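Local coordinates for protein thioredoxin peroxidase 2 (PDB 2C0D) that probably reduces hydrogen peroxide and organic hydroperoxides as a thioredoxin-dependent 2-Cys peroxiredoxin, an antioxidant enzyme of the malaria parasite's mitochondrion, at residues B[33-38]-B[47-52]; B[61-66]-B[148-153]; B[91-96]-B[120-125]; B[99-104]-B[124-129]. All coordinates share one frame; numbering follows the deposited sequence. Where two conformers were deposited one is given.

Interaction 1. Residues B[33-38]-B[47-52]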
loop_
_atom_site.group_PDB
_atom_site.type_symbol
_atom_site.label_atom_id
_atom_site.label_comp_id
_atom_site.label_asym_id
_atom_site.label_seq_id
_atom_site.Cartn_x
_atom_site.Cartn_y
_atom_site.Cartn_z
ATOM N N ASN B 33 9.558 -14.512 -9.145
ATOM C CA ASN B 33 9.061 -15.869 -9.177
ATOM C C ASN B 33 9.874 -16.760 -8.242
ATOM O O ASN B 33 10.860 -17.345 -8.639
ATOM C CB ASN B 33 9.178 -16.395 -10.623
ATOM C CG ASN B 33 8.601 -17.777 -10.810
ATOM O OD1 ASN B 33 7.842 -18.304 -9.970
ATOM N ND2 ASN B 33 8.960 -18.398 -11.961
ATOM N N PHE B 34 9.424 -16.906 -7.012
ATOM C CA PHE B 34 10.193 -17.683 -6.043
ATOM C C PHE B 34 9.856 -19.152 -6.092
ATOM O O PHE B 34 8.819 -19.550 -6.623
ATOM C CB PHE B 34 9.951 -17.147 -4.641
ATOM C CG PHE B 34 8.504 -17.106 -4.237
ATOM C CD1 PHE B 34 7.899 -18.217 -3.643
ATOM C CD2 PHE B 34 7.757 -15.945 -4.409
ATOM C CE1 PHE B 34 6.571 -18.159 -3.248
ATOM C CE2 PHE B 34 6.445 -15.880 -4.015
ATOM C CZ PHE B 34 5.847 -16.992 -3.425
ATOM N N THR B 35 10.759 -19.958 -5.526
ATOM C CA THR B 35 10.480 -21.354 -5.215
ATOM C C THR B 35 10.906 -21.554 -3.751
ATOM O O THR B 35 12.024 -21.163 -3.331
ATOM C CB THR B 35 11.194 -22.370 -6.151
ATOM O OG1 THR B 35 10.778 -22.167 -7.514
ATOM C CG2 THR B 35 10.811 -23.794 -5.776
ATOM N N ALA B 36 9.998 -22.100 -2.949
ATOM C CA ALA B 36 10.279 -22.232 -1.516
ATOM C C ALA B 36 9.420 -23.368 -1.008
ATOM O O ALA B 36 8.434 -23.731 -1.643
ATOM C CB ALA B 36 9.926 -20.932 -0.753
ATOM N N GLN B 37 9.776 -23.914 0.137
ATOM C CA GLN B 37 8.883 -24.891 0.771
ATOM C C GLN B 37 7.749 -24.178 1.454
ATOM O O GLN B 37 7.921 -23.071 2.002
ATOM C CB GLN B 37 9.636 -25.733 1.811
ATOM C CG GLN B 37 10.719 -26.605 1.212
ATOM C CD GLN B 37 11.240 -27.582 2.226
ATOM O OE1 GLN B 37 11.642 -27.178 3.320
ATOM N NE2 GLN B 37 11.192 -28.878 1.902
ATOM N N GLY B 38 6.587 -24.812 1.420
ATOM C CA GLY B 38 5.438 -24.276 2.118
ATOM C C GLY B 38 4.740 -25.386 2.881
ATOM O O GLY B 38 4.979 -26.588 2.627
ATOM N N ASN B 47 6.286 -27.846 -2.489
ATOM C CA ASN B 47 7.086 -26.828 -3.144
ATOM C C ASN B 47 6.162 -25.777 -3.725
ATOM O O ASN B 47 5.307 -26.102 -4.564
ATOM C CB ASN B 47 7.954 -27.449 -4.242
ATOM C CG ASN B 47 9.048 -28.354 -3.683
ATOM O OD1 ASN B 47 9.653 -28.059 -2.648
ATOM N ND2 ASN B 47 9.289 -29.479 -4.361
ATOM N N VAL B 48 6.336 -24.525 -3.307
ATOM C CA VAL B 48 5.472 -23.438 -3.750
ATOM C C VAL B 48 6.232 -22.642 -4.780
ATOM O O VAL B 48 7.295 -22.110 -4.502
ATOM C CB VAL B 48 5.099 -22.479 -2.577
ATOM C CG1 VAL B 48 4.199 -21.343 -3.077
ATOM C CG2 VAL B 48 4.414 -23.289 -1.458
ATOM N N ASP B 49 5.652 -22.569 -5.968
ATOM C CA ASP B 49 6.271 -21.957 -7.129
ATOM C C ASP B 49 5.285 -20.911 -7.621
ATOM O O ASP B 49 4.192 -21.274 -8.045
ATOM C CB ASP B 49 6.432 -23.055 -8.195
ATOM C CG ASP B 49 6.998 -22.548 -9.503
ATOM O OD1 ASP B 49 7.411 -21.361 -9.565
ATOM O OD2 ASP B 49 7.019 -23.357 -10.482
ATOM N N LEU B 50 5.664 -19.634 -7.580
ATOM C CA LEU B 50 4.713 -18.570 -7.931
ATOM C C LEU B 50 4.225 -18.762 -9.358
ATOM O O LEU B 50 3.047 -18.542 -9.662
ATOM C CB LEU B 50 5.314 -17.176 -7.758
ATOM C CG LEU B 50 4.292 -16.040 -7.663
ATOM C CD1 LEU B 50 3.351 -16.318 -6.456
ATOM C CD2 LEU B 50 5.000 -14.686 -7.513
ATOM N N SER B 51 5.124 -19.213 -10.232
ATOM C CA SER B 51 4.782 -19.301 -11.645
ATOM C C SER B 51 3.714 -20.336 -11.921
ATOM O O SER B 51 3.053 -20.267 -12.958
ATOM C CB SER B 51 6.006 -19.526 -12.540
ATOM O OG SER B 51 6.569 -20.790 -12.302
ATOM N N SER B 52 3.479 -21.241 -10.971
ATOM C CA SER B 52 2.411 -22.229 -11.141
ATOM C C SER B 52 1.003 -21.635 -11.208
ATOM O O SER B 52 0.087 -22.279 -11.720
ATOM C CB SER B 52 2.461 -23.334 -10.083
ATOM O OG SER B 52 2.056 -22.874 -8.807
HETATM O O HOH W 1 9.652 -29.721 -0.515
#
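Two oxygens that can only accept, Asn33 OD1 and Asp49 OD1, lie just 3.1 Å apart without a bond between them. What they share is a donor. The backbone N of Ser51 gives a hydrogen bond of 3.2 Å to Asp49 OD1 and a weak, bent one of 2.9 Å to Asn33 OD1, which probably offsets the repulsion of the oxygens. Asn33 extends CG away from its own backbone N (chi1 -176°), carrying the amide across to Ser51 with its plane tilted 14° from the carboxylate. Asp49 OD1 also takes the Ser51 hydroxyl. Both Ser51 donors approach the same face of the carboxylate, and the bond from Ser51 N defines an Asx turn where the strand ends.

On the buried side, the Phe34 ring carries Leu50 CB over one face, 4.1 Å above the ring plane and toward the rim. Val48 runs alongside the ring, and its CG2 lies 3.8 Å from Gly38 CA, a close fit that glycine allows. Toward solvent, Gln37 and Asn47 suit an exposed face, where water 1 bridges Gln37 NE2 and Asn47 OD1. Ala36 and Val48 exchange backbone bonds in both directions, the shorter, 2.8 Å, running from Val48 N to Ala36 O, and Leu50 N adds another to Phe34 O. Alternating hydrogen-bonded and non-hydrogen-bonded pairs mark antiparallel strands, and since 35-39 and 45-49 are consecutive in the chain they form a beta hairpin.

Interaction 2. Residues B[61-66]-B[148-153]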
loop_
_atom_site.group_PDB
_atom_site.type_symbol
_atom_site.label_atom_id
_atom_site.label_comp_id
_atom_site.label_asym_id
_atom_site.label_seq_id
_atom_site.Cartn_x
_atom_site.Cartn_y
_atom_site.Cartn_z
ATOM N N LEU B 61 0.118 -12.096 -1.636
ATOM C CA LEU B 61 1.266 -12.442 -0.796
ATOM C C LEU B 61 1.171 -11.636 0.491
ATOM O O LEU B 61 1.172 -10.387 0.444
ATOM C CB LEU B 61 2.587 -12.101 -1.478
ATOM C CG LEU B 61 2.762 -12.644 -2.891
ATOM C CD1 LEU B 61 4.170 -12.348 -3.431
ATOM C CD2 LEU B 61 2.416 -14.169 -2.963
ATOM N N LEU B 62 1.139 -12.308 1.632
ATOM C CA LEU B 62 0.994 -11.642 2.904
ATOM C C LEU B 62 2.267 -11.899 3.715
ATOM O O LEU B 62 2.437 -13.003 4.263
ATOM C CB LEU B 62 -0.242 -12.220 3.627
ATOM C CG LEU B 62 -0.661 -11.647 4.980
ATOM C CD1 LEU B 62 -1.289 -10.267 4.840
ATOM C CD2 LEU B 62 -1.655 -12.610 5.649
ATOM N N PHE B 63 3.154 -10.907 3.789
ATOM C CA PHE B 63 4.413 -11.064 4.548
ATOM C C PHE B 63 4.216 -10.624 6.000
ATOM O O PHE B 63 3.439 -9.686 6.300
ATOM C CB PHE B 63 5.493 -10.152 3.961
ATOM C CG PHE B 63 6.004 -10.595 2.612
ATOM C CD1 PHE B 63 7.167 -11.382 2.520
ATOM C CD2 PHE B 63 5.357 -10.188 1.450
ATOM C CE1 PHE B 63 7.666 -11.764 1.279
ATOM C CE2 PHE B 63 5.856 -10.551 0.194
ATOM C CZ PHE B 63 7.022 -11.325 0.106
ATOM N N TYR B 64 4.922 -11.279 6.920
ATOM C CA TYR B 64 4.784 -10.877 8.347
ATOM C C TYR B 64 6.001 -11.356 9.124
ATOM O O TYR B 64 6.728 -12.266 8.647
ATOM C CB TYR B 64 3.492 -11.450 8.977
ATOM C CG TYR B 64 3.422 -12.939 8.781
ATOM C CD1 TYR B 64 4.086 -13.836 9.662
ATOM C CD2 TYR B 64 2.751 -13.462 7.667
ATOM C CE1 TYR B 64 4.066 -15.215 9.425
ATOM C CE2 TYR B 64 2.734 -14.838 7.423
ATOM C CZ TYR B 64 3.390 -15.691 8.285
ATOM O OH TYR B 64 3.329 -17.040 7.967
ATOM N N PRO B 65 6.264 -10.718 10.279
ATOM C CA PRO B 65 7.298 -11.119 11.240
ATOM C C PRO B 65 6.756 -12.111 12.289
ATOM O O PRO B 65 5.566 -12.066 12.633
ATOM C CB PRO B 65 7.643 -9.771 11.923
ATOM C CG PRO B 65 6.303 -9.087 12.026
ATOM C CD PRO B 65 5.645 -9.419 10.649
ATOM N N LEU B 66 7.635 -13.009 12.753
ATOM C CA LEU B 66 7.315 -13.913 13.858
ATOM C C LEU B 66 8.103 -13.632 15.153
ATOM O O LEU B 66 7.947 -14.368 16.121
ATOM C CB LEU B 66 7.533 -15.374 13.454
ATOM C CG LEU B 66 6.525 -15.977 12.473
ATOM C CD1 LEU B 66 6.751 -17.510 12.333
ATOM C CD2 LEU B 66 5.087 -15.699 12.846
ATOM N N GLY B 148 4.174 -6.527 4.746
ATOM C CA GLY B 148 3.945 -6.188 3.338
ATOM C C GLY B 148 2.822 -7.023 2.767
ATOM O O GLY B 148 2.574 -8.157 3.217
ATOM N N LEU B 149 2.140 -6.490 1.752
ATOM C CA LEU B 149 1.109 -7.254 1.077
ATOM C C LEU B 149 1.149 -6.919 -0.398
ATOM O O LEU B 149 1.279 -5.747 -0.769
ATOM C CB LEU B 149 -0.273 -6.896 1.629
ATOM C CG LEU B 149 -1.436 -7.669 0.989
ATOM C CD1 LEU B 149 -2.537 -7.984 2.022
ATOM C CD2 LEU B 149 -1.976 -6.819 -0.160
ATOM N N PHE B 150 1.059 -7.945 -1.234
ATOM C CA PHE B 150 1.091 -7.717 -2.697
ATOM C C PHE B 150 -0.004 -8.500 -3.376
ATOM O O PHE B 150 -0.284 -9.646 -2.986
ATOM C CB PHE B 150 2.453 -8.206 -3.247
ATOM C CG PHE B 150 3.623 -7.433 -2.672
ATOM C CD1 PHE B 150 4.141 -6.327 -3.359
ATOM C CD2 PHE B 150 4.167 -7.770 -1.429
ATOM C CE1 PHE B 150 5.214 -5.604 -2.829
ATOM C CE2 PHE B 150 5.217 -7.028 -0.874
ATOM C CZ PHE B 150 5.731 -5.936 -1.569
ATOM N N ILE B 151 -0.579 -7.946 -4.435
ATOM C CA ILE B 151 -1.538 -8.707 -5.230
ATOM C C ILE B 151 -0.892 -8.917 -6.592
ATOM O O ILE B 151 -0.431 -7.936 -7.249
ATOM C CB ILE B 151 -2.887 -7.945 -5.389
ATOM C CG1 ILE B 151 -3.529 -7.650 -4.031
ATOM C CG2 ILE B 151 -3.854 -8.727 -6.364
ATOM C CD1 ILE B 151 -3.790 -8.890 -3.222
ATOM N N ILE B 152 -0.877 -10.172 -7.022
ATOM C CA ILE B 152 -0.265 -10.607 -8.270
ATOM C C ILE B 152 -1.386 -11.055 -9.225
ATOM O O ILE B 152 -2.244 -11.845 -8.831
ATOM C CB ILE B 152 0.674 -11.825 -7.986
ATOM C CG1 ILE B 152 1.624 -11.529 -6.806
ATOM C CG2 ILE B 152 1.407 -12.303 -9.259
ATOM C CD1 ILE B 152 2.566 -10.357 -7.019
ATOM N N ASP B 153 -1.402 -10.574 -10.462
ATOM C CA ASP B 153 -2.505 -10.998 -11.345
ATOM C C ASP B 153 -2.201 -12.308 -12.085
ATOM O O ASP B 153 -1.162 -12.965 -11.858
ATOM C CB ASP B 153 -2.940 -9.826 -12.280
ATOM C CG ASP B 153 -1.907 -9.530 -13.371
ATOM O OD1 ASP B 153 -1.007 -10.379 -13.603
ATOM O OD2 ASP B 153 -1.999 -8.452 -14.027
#
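Phe63 and Phe150 meet rim to rim at the apolar centre of this contact, Phe63 CE2 lying 3.6 Å from Phe150 CD2. Their planes stand almost perpendicular, at 83°, with centroids 5.8 Å apart, yet neither ring sits over the face of the other, so this is not a T-shaped stack. Both leave the sheet on the same side as Leu61, whose CB is 4.3 Å from Phe150 CB, and like torsions (chi1 -71° in Phe63, -63° in Phe150) lean each ring toward its own backbone N. On the other side of the sheet Leu62 and Leu149 touch through single methyls, CD1 to CD1 at 3.8 Å. Branched aliphatic and aromatic side chains suit both layers because every touching residue is buried.

The pair belongs to the middle of the thioredoxin fold of peroxiredoxins, where strand 58-63 is flanked by the antiparallel strand 144-152 and the parallel strand 91-97. Helix and strand elements from 81 intervening residues separate the two segments in sequence.

Further out come the polar atoms of the backbone. Leu61 and Phe150 exchange hydrogen bonds, 2.8 Å from Leu61 N to Phe150 O and 3.0 Å from Phe150 N to Leu61 O. Gly148 O lies near the plane of the Phe63 ring, at its edge, and accepts from Phe63 N, although its exact position is less certain. Beyond the strand, Asp153 OD2 forms a salt bridge with Arg159.

Interaction 3. Residues B[91-96]-B[120-125]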
loop_
_atom_site.group_PDB
_atom_site.type_symbol
_atom_site.label_atom_id
_atom_site.label_comp_id
_atom_site.label_asym_id
_atom_site.label_seq_id
_atom_site.Cartn_x
_atom_site.Cartn_y
_atom_site.Cartn_z
ATOM N N VAL B 91 -8.404 -16.228 -5.813
ATOM C CA VAL B 91 -7.138 -15.708 -5.281
ATOM C C VAL B 91 -6.493 -16.760 -4.375
ATOM O O VAL B 91 -7.130 -17.233 -3.417
ATOM C CB VAL B 91 -7.346 -14.407 -4.438
ATOM C CG1 VAL B 91 -5.963 -13.899 -3.885
ATOM C CG2 VAL B 91 -8.027 -13.341 -5.275
ATOM N N GLU B 92 -5.242 -17.110 -4.675
ATOM C CA GLU B 92 -4.438 -17.934 -3.762
ATOM C C GLU B 92 -3.797 -17.034 -2.687
ATOM O O GLU B 92 -2.986 -16.147 -3.036
ATOM C CB GLU B 92 -3.342 -18.657 -4.560
ATOM C CG GLU B 92 -2.533 -19.673 -3.690
ATOM C CD GLU B 92 -3.179 -21.053 -3.525
ATOM O OE1 GLU B 92 -4.154 -21.373 -4.261
ATOM O OE2 GLU B 92 -2.681 -21.853 -2.660
ATOM N N LEU B 93 -4.151 -17.244 -1.417
ATOM C CA LEU B 93 -3.520 -16.490 -0.310
ATOM C C LEU B 93 -2.260 -17.225 0.151
ATOM O O LEU B 93 -2.320 -18.428 0.513
ATOM C CB LEU B 93 -4.494 -16.347 0.860
ATOM C CG LEU B 93 -3.968 -15.563 2.071
ATOM C CD1 LEU B 93 -3.591 -14.102 1.679
ATOM C CD2 LEU B 93 -5.041 -15.590 3.207
ATOM N N LEU B 94 -1.123 -16.531 0.155
ATOM C CA LEU B 94 0.132 -17.141 0.652
ATOM C C LEU B 94 0.726 -16.292 1.787
ATOM O O LEU B 94 1.064 -15.099 1.576
ATOM C CB LEU B 94 1.157 -17.252 -0.471
ATOM C CG LEU B 94 0.698 -18.083 -1.686
ATOM C CD1 LEU B 94 1.723 -17.996 -2.794
ATOM C CD2 LEU B 94 0.407 -19.534 -1.313
ATOM N N GLY B 95 0.841 -16.890 2.978
ATOM C CA GLY B 95 1.510 -16.186 4.077
ATOM C C GLY B 95 2.990 -16.443 3.902
ATOM O O GLY B 95 3.414 -17.572 3.538
ATOM N N ILE B 96 3.810 -15.413 4.077
ATOM C CA ILE B 96 5.256 -15.605 3.901
ATOM C C ILE B 96 6.037 -15.006 5.090
ATOM O O ILE B 96 5.813 -13.852 5.439
ATOM C CB ILE B 96 5.771 -14.937 2.615
ATOM C CG1 ILE B 96 4.992 -15.433 1.384
ATOM C CG2 ILE B 96 7.280 -15.212 2.461
ATOM C CD1 ILE B 96 5.232 -14.635 0.111
ATOM N N VAL B 120 -4.963 -23.028 9.910
ATOM C CA VAL B 120 -5.484 -22.164 8.867
ATOM C C VAL B 120 -5.538 -22.884 7.525
ATOM O O VAL B 120 -4.767 -23.822 7.274
ATOM C CB VAL B 120 -4.671 -20.851 8.765
ATOM C CG1 VAL B 120 -4.809 -20.032 10.078
ATOM C CG2 VAL B 120 -3.197 -21.153 8.397
ATOM N N GLU B 121 -6.491 -22.462 6.691
ATOM C CA GLU B 121 -6.828 -23.123 5.444
ATOM C C GLU B 121 -6.115 -22.524 4.244
ATOM O O GLU B 121 -6.698 -22.445 3.141
ATOM C CB GLU B 121 -8.357 -23.031 5.189
ATOM N N PHE B 122 -4.864 -22.104 4.423
ATOM C CA PHE B 122 -4.088 -21.602 3.301
ATOM C C PHE B 122 -2.595 -21.871 3.566
ATOM O O PHE B 122 -2.202 -22.147 4.707
ATOM C CB PHE B 122 -4.346 -20.100 3.044
ATOM C CG PHE B 122 -3.936 -19.154 4.180
ATOM C CD1 PHE B 122 -2.687 -18.531 4.150
ATOM C CD2 PHE B 122 -4.808 -18.847 5.220
ATOM C CE1 PHE B 122 -2.279 -17.633 5.135
ATOM C CE2 PHE B 122 -4.444 -17.925 6.232
ATOM C CZ PHE B 122 -3.174 -17.313 6.193
ATOM N N THR B 123 -1.787 -21.755 2.528
ATOM C CA THR B 123 -0.373 -22.125 2.600
ATOM C C THR B 123 0.521 -21.056 3.245
ATOM O O THR B 123 0.401 -19.860 2.936
ATOM C CB THR B 123 0.124 -22.419 1.176
ATOM O OG1 THR B 123 -0.625 -23.549 0.672
ATOM C CG2 THR B 123 1.662 -22.745 1.146
ATOM N N LEU B 124 1.411 -21.496 4.141
ATOM C CA LEU B 124 2.410 -20.658 4.784
ATOM C C LEU B 124 3.787 -21.014 4.196
ATOM O O LEU B 124 4.206 -22.189 4.196
ATOM C CB LEU B 124 2.412 -20.876 6.308
ATOM C CG LEU B 124 1.082 -20.578 7.048
ATOM C CD1 LEU B 124 1.298 -20.897 8.533
ATOM C CD2 LEU B 124 0.713 -19.108 6.919
ATOM N N VAL B 125 4.466 -20.011 3.663
ATOM C CA VAL B 125 5.693 -20.239 2.912
ATOM C C VAL B 125 6.878 -19.848 3.761
ATOM O O VAL B 125 6.904 -18.779 4.390
ATOM C CB VAL B 125 5.726 -19.324 1.666
ATOM C CG1 VAL B 125 7.029 -19.541 0.849
ATOM C CG2 VAL B 125 4.516 -19.621 0.818
HETATM O O HOH W 2 -2.991 -20.964 -0.058
HETATM O O HOH W 3 -0.384 -23.085 -2.018
#
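Leu93 sets one methyl squarely on the ring of Phe122: CD2 stands 3.6 Å from the ring centroid and 2° off the normal, a CH-pi contact over the face. Phe122 CG is wedged between its own backbone N and carbonyl carbon (chi1 63°), a rotation that lays the ring against Leu93. Val120 CG2 covers the opposite face, and Gly95 N lies at the ring's edge. The side chains on the other side of the sheet run alongside each other instead: Leu94 CD2 is 3.8 Å from Thr123 CB, and Ile96 CG1 is 4.0 Å from Val125 CB. Thr123, Ile96 and Val125 branch at CB, so their bulk sits close to the strands.

Gly95, without a side chain, lets the strands come close beside Leu124 and Phe122. Its N donates to Thr123 O at 3.0 Å, and its O accepts from Val125 N at 2.7 Å, the alternating pattern of parallel strands in a beta-alpha-beta crossover.

Glu92 OE2 accepts from waters 2 and 3; water 2 also bonds Leu93 O and Thr123 N, water 3 Thr123 OG1. With OE1 in a salt bridge to Lys57, the carboxylate probably remains ionised, its charge balanced by the lysine and solvated by the two waters.

Interaction 4. Residues B[99-104]-B[124-129]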
loop_
_atom_site.group_PDB
_atom_site.type_symbol
_atom_site.label_atom_id
_atom_site.label_comp_id
_atom_site.label_asym_id
_atom_site.label_seq_id
_atom_site.Cartn_x
_atom_site.Cartn_y
_atom_site.Cartn_z
ATOM N N ASP B 99 10.810 -17.632 8.546
ATOM C CA ASP B 99 10.955 -18.690 9.548
ATOM C C ASP B 99 10.745 -20.068 8.939
ATOM O O ASP B 99 10.201 -20.173 7.837
ATOM C CB ASP B 99 9.949 -18.452 10.660
ATOM C CG ASP B 99 10.095 -17.062 11.304
ATOM O OD1 ASP B 99 10.621 -16.985 12.437
ATOM O OD2 ASP B 99 9.644 -16.058 10.706
ATOM N N SER B 100 11.146 -21.127 9.654
ATOM C CA SER B 100 11.162 -22.471 9.053
ATOM C C SER B 100 9.777 -23.132 8.989
ATOM O O SER B 100 8.815 -22.674 9.649
ATOM C CB SER B 100 12.076 -23.373 9.905
ATOM O OG SER B 100 11.505 -23.533 11.207
ATOM N N VAL B 101 9.691 -24.240 8.242
ATOM C CA VAL B 101 8.431 -25.001 8.168
ATOM C C VAL B 101 8.036 -25.473 9.573
ATOM O O VAL B 101 6.869 -25.391 9.928
ATOM C CB VAL B 101 8.523 -26.161 7.163
ATOM C CG1 VAL B 101 7.234 -26.970 7.156
ATOM C CG2 VAL B 101 8.779 -25.568 5.751
ATOM N N TYR B 102 9.025 -25.900 10.376
ATOM C CA TYR B 102 8.742 -26.316 11.765
ATOM C C TYR B 102 8.089 -25.156 12.530
ATOM O O TYR B 102 7.083 -25.337 13.202
ATOM C CB TYR B 102 10.033 -26.706 12.511
ATOM C CG TYR B 102 9.711 -27.087 13.911
ATOM C CD1 TYR B 102 9.346 -28.419 14.200
ATOM C CD2 TYR B 102 9.736 -26.150 14.937
ATOM C CE1 TYR B 102 9.027 -28.806 15.508
ATOM C CE2 TYR B 102 9.412 -26.517 16.261
ATOM C CZ TYR B 102 9.044 -27.843 16.513
ATOM O OH TYR B 102 8.715 -28.217 17.794
ATOM N N SER B 103 8.663 -23.956 12.406
ATOM C CA SER B 103 8.130 -22.782 13.122
ATOM C C SER B 103 6.646 -22.516 12.741
ATOM O O SER B 103 5.831 -22.211 13.616
ATOM C CB SER B 103 8.987 -21.530 12.820
ATOM O OG SER B 103 10.266 -21.644 13.491
ATOM N N HIS B 104 6.321 -22.607 11.449
ATOM C CA HIS B 104 4.910 -22.442 11.012
ATOM C C HIS B 104 3.984 -23.518 11.564
ATOM O O HIS B 104 2.895 -23.211 12.023
ATOM C CB HIS B 104 4.828 -22.425 9.505
ATOM C CG HIS B 104 5.382 -21.160 8.904
ATOM N ND1 HIS B 104 5.239 -19.920 9.502
ATOM C CD2 HIS B 104 6.044 -20.943 7.749
ATOM C CE1 HIS B 104 5.798 -18.996 8.734
ATOM N NE2 HIS B 104 6.288 -19.591 7.663
ATOM N N LEU B 124 1.411 -21.496 4.141
ATOM C CA LEU B 124 2.410 -20.658 4.784
ATOM C C LEU B 124 3.787 -21.014 4.196
ATOM O O LEU B 124 4.206 -22.189 4.196
ATOM C CB LEU B 124 2.412 -20.876 6.308
ATOM C CG LEU B 124 1.082 -20.578 7.048
ATOM C CD1 LEU B 124 1.298 -20.897 8.533
ATOM C CD2 LEU B 124 0.713 -19.108 6.919
ATOM N N VAL B 125 4.466 -20.011 3.663
ATOM C CA VAL B 125 5.693 -20.239 2.912
ATOM C C VAL B 125 6.878 -19.848 3.761
ATOM O O VAL B 125 6.904 -18.779 4.390
ATOM C CB VAL B 125 5.726 -19.324 1.666
ATOM C CG1 VAL B 125 7.029 -19.541 0.849
ATOM C CG2 VAL B 125 4.516 -19.621 0.818
ATOM N N SER B 126 7.903 -20.702 3.711
ATOM C CA SER B 126 9.140 -20.435 4.447
ATOM C C SER B 126 10.221 -19.772 3.589
ATOM O O SER B 126 10.876 -20.437 2.745
ATOM C CB SER B 126 9.651 -21.739 5.054
ATOM O OG SER B 126 8.930 -21.997 6.237
ATOM N N ASP B 127 10.427 -18.469 3.813
ATOM C CA ASP B 127 11.465 -17.690 3.089
ATOM C C ASP B 127 12.826 -17.822 3.834
ATOM O O ASP B 127 13.404 -16.838 4.304
ATOM C CB ASP B 127 11.036 -16.217 2.977
ATOM C CG ASP B 127 12.040 -15.350 2.208
ATOM O OD1 ASP B 127 12.818 -15.884 1.373
ATOM O OD2 ASP B 127 11.981 -14.107 2.382
ATOM N N ILE B 128 13.323 -19.067 3.937
ATOM C CA ILE B 128 14.425 -19.316 4.869
ATOM C C ILE B 128 15.736 -18.738 4.393
ATOM O O ILE B 128 16.597 -18.460 5.236
ATOM C CB ILE B 128 14.655 -20.789 5.249
ATOM C CG1 ILE B 128 14.758 -21.638 3.980
ATOM C CG2 ILE B 128 13.681 -21.223 6.403
ATOM C CD1 ILE B 128 15.397 -22.964 4.297
ATOM N N ASN B 129 15.858 -18.455 3.087
ATOM C CA ASN B 129 17.086 -17.799 2.601
ATOM C C ASN B 129 16.950 -16.261 2.438
ATOM O O ASN B 129 17.906 -15.594 2.017
ATOM C CB ASN B 129 17.524 -18.421 1.274
ATOM C CG ASN B 129 17.823 -19.902 1.396
ATOM O OD1 ASN B 129 18.289 -20.383 2.438
ATOM N ND2 ASN B 129 17.535 -20.654 0.310
#
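His104 reaches from the first turn of its helix to Leu124, Val125 and Ser126 of strand 123-126. CB starts 4.0 Å from Leu124 CD1. The ring then turns so that Leu124 CB lies over one face, offset toward the rim, in a CH-pi contact 4.1 Å from the His104 ring centroid. CG stays beside the backbone N (chi1 -72°), which directs the ring toward the strand. On one branch, ND1 is buried and has no polar partner in the model; it lies near Leu124 CD1. On the other, CD2 comes 3.4 Å from Ser126 OG in one of the two conformers deposited for that serine. At the tip NE2 gives Val125 O a weak hydrogen bond of 3.4 Å, with the oxygen near the ring plane. A histidine suits this place, offering a flat face to a leucine and an N-H to a backbone carbonyl.

In the same conformer Ser126 OG donates to Asp99 O at 2.7 Å, in the carbonyl plane and on a lone pair, and Val101 CG2 packs against it. There the small hydroxyl ties the loop ahead of the helix to the strand, a link that may not hold in the other conformer. Ile128 CG2 packs on Ser100 CA, 3.9 Å away, at the helix start.

Ser100 OG accepts from Ser103 N at 3.1 Å, a classic N-cap. Helix 101-109, capped in this way and laid against strand 123-126, is the connecting helix of the beta-alpha-beta unit that begins with strand 91-97.

Overall arrangement
All four contacts belong to one mixed sheet and helix 101-109, one of those flanking it. Interactions 3 and 4 share Leu124 and Val125: strand 123-126 meets its parallel neighbour in one and the connecting helix in the other. Interaction 1 adds the hairpin beside it, with Ala36 CB 3.6 Å from Val125 CG1 and Gln37 O probably accepting from Ser126 N at 2.9 Å. Interaction 2 joins interaction 3 through strand 58-63, where Leu62 N probably donates to Leu94 O at 2.8 Å. Interactions 2 and 3 stop short of the predicted active-site Cys72, whose side chain is about 9 Å from that of Leu62 and about 12 Å from that of Phe122; interactions 1 and 4 lie away from it.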